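Local coordinates for YceI-like domain protein (Burkholderia cenocepacia BC7, PDB 5IXH) that binds a long octaprenyl diphosphate lipid inside its lipocalin-like barrel and is probably an extracellular protein that captures antibiotics, at residues 62-65 with 69-72. Sequence-based numbering, arbitrary orientation. Where two conformers were deposited one is given.
Sequences NDQV and DWFD. With OTP ((2E,6E,10E,14E,18E,22E,26E)-3,7,11,15,19,23,27,31-octamethyldotriaconta-2,6,10,14,18,22,26,30-octaenyl trihydrogen diphosphate), chain C.
Trp70 turns its side chain back against the last part of helix 59-66, with its CB lying 3.1 Å from the carbonyl O of Val65. Gln64 meets the pyrrole end of the indole at a slant, its chain bending at chi2 to bring OE1 to the ring edge, in its plane and 3.6 Å from Trp70 CD1; the amide and indole planes stand 74° apart. At the far end of the indole, Trp70 CZ3 lies 3.9 Å from C30 of the prenyl chain, while Trp142 meets the ring from a neighbouring loop.

At Phe71 the backbone bonds back to the end of the helix. Phe71 N donates to Val65 O over 2.9 Å, nearly straight at 167°, tying the loop to the helix. In the conformer given, Val65 CG1 sits over one face of the phenyl ring, a CH-pi contact 3.7 Å from the Phe71 centroid. A chi1 of 176° swings this methyl away from the backbone N and against the ring, where it also touches the lipid. Phe71 presents its edge to the lipid, Phe71 CE1 lying 3.7 Å from lipid C29, and packs edge-to-face with Phe54. Val65, Trp70 and Phe71 thus line the polyprenyl pocket near its diphosphate end, an apolar lining characteristic of the lipid-binding YceI-like, lipocalin-type barrel.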
# COMPACT_ATOMS: atom_id res chain seq x y z
N ASN A 62 2.79 -1.26 17.66
CA ASN A 62 1.77 -0.44 17.02
C ASN A 62 1.87 1.00 17.48
O ASN A 62 1.78 1.93 16.68
CB ASN A 62 0.37 -0.98 17.32
CG ASN A 62 0.11 -2.31 16.62
OD1 ASN A 62 0.90 -2.74 15.77
ND2 ASN A 62 -0.98 -2.97 16.99
N ASP A 63 2.10 1.20 18.78
CA ASP A 63 2.24 2.55 19.31
C ASP A 63 3.47 3.25 18.77
O ASP A 63 3.40 4.43 18.40
CB ASP A 63 2.29 2.54 20.83
CG ASP A 63 0.97 2.21 21.45
OD1 ASP A 63 -0.04 2.22 20.72
OD2 ASP A 63 0.95 1.95 22.67
N GLN A 64 4.60 2.55 18.73
CA GLN A 64 5.83 3.15 18.21
C GLN A 64 5.66 3.57 16.76
O GLN A 64 6.09 4.66 16.39
CB GLN A 64 7.01 2.17 18.30
CG GLN A 64 8.28 2.61 17.54
CD GLN A 64 9.16 3.51 18.35
OE1 GLN A 64 9.50 4.63 17.96
NE2 GLN A 64 9.55 3.02 19.50
N VAL A 65 5.09 2.70 15.93
CA VAL A 65 5.02 2.98 14.51
C VAL A 65 4.03 4.10 14.22
O VAL A 65 4.13 4.79 13.21
CB VAL A 65 4.76 1.69 13.70
CG1 VAL A 65 4.57 1.98 12.21
CG2 VAL A 65 5.94 0.73 13.87
N ASP A 69 8.41 9.71 14.75
CA ASP A 69 9.54 9.28 13.92
C ASP A 69 9.13 8.30 12.85
O ASP A 69 9.84 8.15 11.84
CB ASP A 69 10.66 8.61 14.73
CG ASP A 69 11.39 9.57 15.64
OD1 ASP A 69 11.38 10.78 15.37
OD2 ASP A 69 11.98 9.08 16.63
N TRP A 70 8.02 7.61 13.06
CA TRP A 70 7.52 6.61 12.11
C TRP A 70 6.41 7.21 11.28
O TRP A 70 6.69 8.10 10.49
CB TRP A 70 7.15 5.31 12.84
CG TRP A 70 8.38 4.51 13.16
CD1 TRP A 70 9.06 4.46 14.35
CD2 TRP A 70 9.09 3.65 12.25
NE1 TRP A 70 10.15 3.62 14.23
CE2 TRP A 70 10.19 3.12 12.96
CE3 TRP A 70 8.91 3.28 10.92
CZ2 TRP A 70 11.09 2.23 12.37
CZ3 TRP A 70 9.80 2.42 10.35
CH2 TRP A 70 10.88 1.90 11.07
N PHE A 71 5.15 6.80 11.43
CA PHE A 71 4.12 7.37 10.57
C PHE A 71 3.72 8.80 10.94
O PHE A 71 3.18 9.52 10.12
CB PHE A 71 2.84 6.54 10.58
CG PHE A 71 2.97 5.17 9.96
CD1 PHE A 71 3.98 4.85 9.08
CD2 PHE A 71 2.09 4.17 10.34
CE1 PHE A 71 4.06 3.57 8.55
CE2 PHE A 71 2.17 2.91 9.80
CZ PHE A 71 3.15 2.61 8.92
N ASP A 72 3.91 9.18 12.19
CA ASP A 72 3.35 10.45 12.70
C ASP A 72 1.85 10.53 12.37
O ASP A 72 1.38 11.48 11.73
CB ASP A 72 4.12 11.64 12.14
CG ASP A 72 3.85 12.94 12.89
OD1 ASP A 72 3.06 12.97 13.86
OD2 ASP A 72 4.45 13.95 12.49
O7 OTP C . 15.48 -6.60 18.05
P2 OTP C . 15.19 -5.27 17.39
O5 OTP C . 15.68 -4.14 18.27
O6 OTP C . 15.90 -5.20 16.05
O4 OTP C . 13.63 -5.11 17.15
P1 OTP C . 12.91 -3.74 16.77
O2 OTP C . 12.62 -2.95 18.03
O3 OTP C . 13.79 -2.93 15.85
O1 OTP C . 11.54 -4.11 16.06
C40 OTP C . 11.20 -3.59 14.78
C39 OTP C . 9.71 -3.92 14.66
C37 OTP C . 8.96 -3.65 13.56
C38 OTP C . 7.49 -4.05 13.65
C36 OTP C . 9.51 -2.98 12.28
C35 OTP C . 8.54 -1.84 11.87
C34 OTP C . 8.52 -1.62 10.35
C32 OTP C . 7.47 -0.92 9.80
C33 OTP C . 6.33 -0.38 10.67
C31 OTP C . 7.43 -0.68 8.28
C30 OTP C . 7.14 0.81 8.00
C29 OTP C . 5.97 0.82 7.02
C27 OTP C . 6.01 1.49 5.82
C28 OTP C . 7.21 2.30 5.32
C26 OTP C . 4.76 1.37 4.95
C25 OTP C . 4.37 2.73 4.35
C24 OTP C . 3.15 2.28 3.53
C22 OTP C . 1.90 2.78 3.75
C23 OTP C . 1.59 3.85 4.81
C21 OTP C . 0.78 2.23 2.87
C20 OTP C . 0.63 3.24 1.73
C19 OTP C . -0.05 2.48 0.59
C17 OTP C . -1.14 3.01 -0.07
C18 OTP C . -1.70 4.38 0.31
C16 OTP C . -1.82 2.25 -1.22
C15 OTP C . -1.27 0.82 -1.41
C14 OTP C . -1.73 0.32 -2.79
C12 OTP C . -1.04 0.66 -3.93
C13 OTP C . 0.23 1.51 -3.91
C11 OTP C . -1.50 0.16 -5.30
C10 OTP C . -3.01 -0.13 -5.34
C9 OTP C . -3.33 -0.29 -6.83
C7 OTP C . -4.62 -0.30 -7.29
C8 OTP C . -5.80 -0.14 -6.33
C6 OTP C . -4.83 -0.46 -8.81
C5 OTP C . -5.94 -1.47 -9.10
C4 OTP C . -5.67 -1.96 -10.53
C2 OTP C . -6.41 -1.61 -11.64
C3 OTP C . -5.98 -2.20 -12.98
C1 OTP C . -7.61 -0.67 -11.58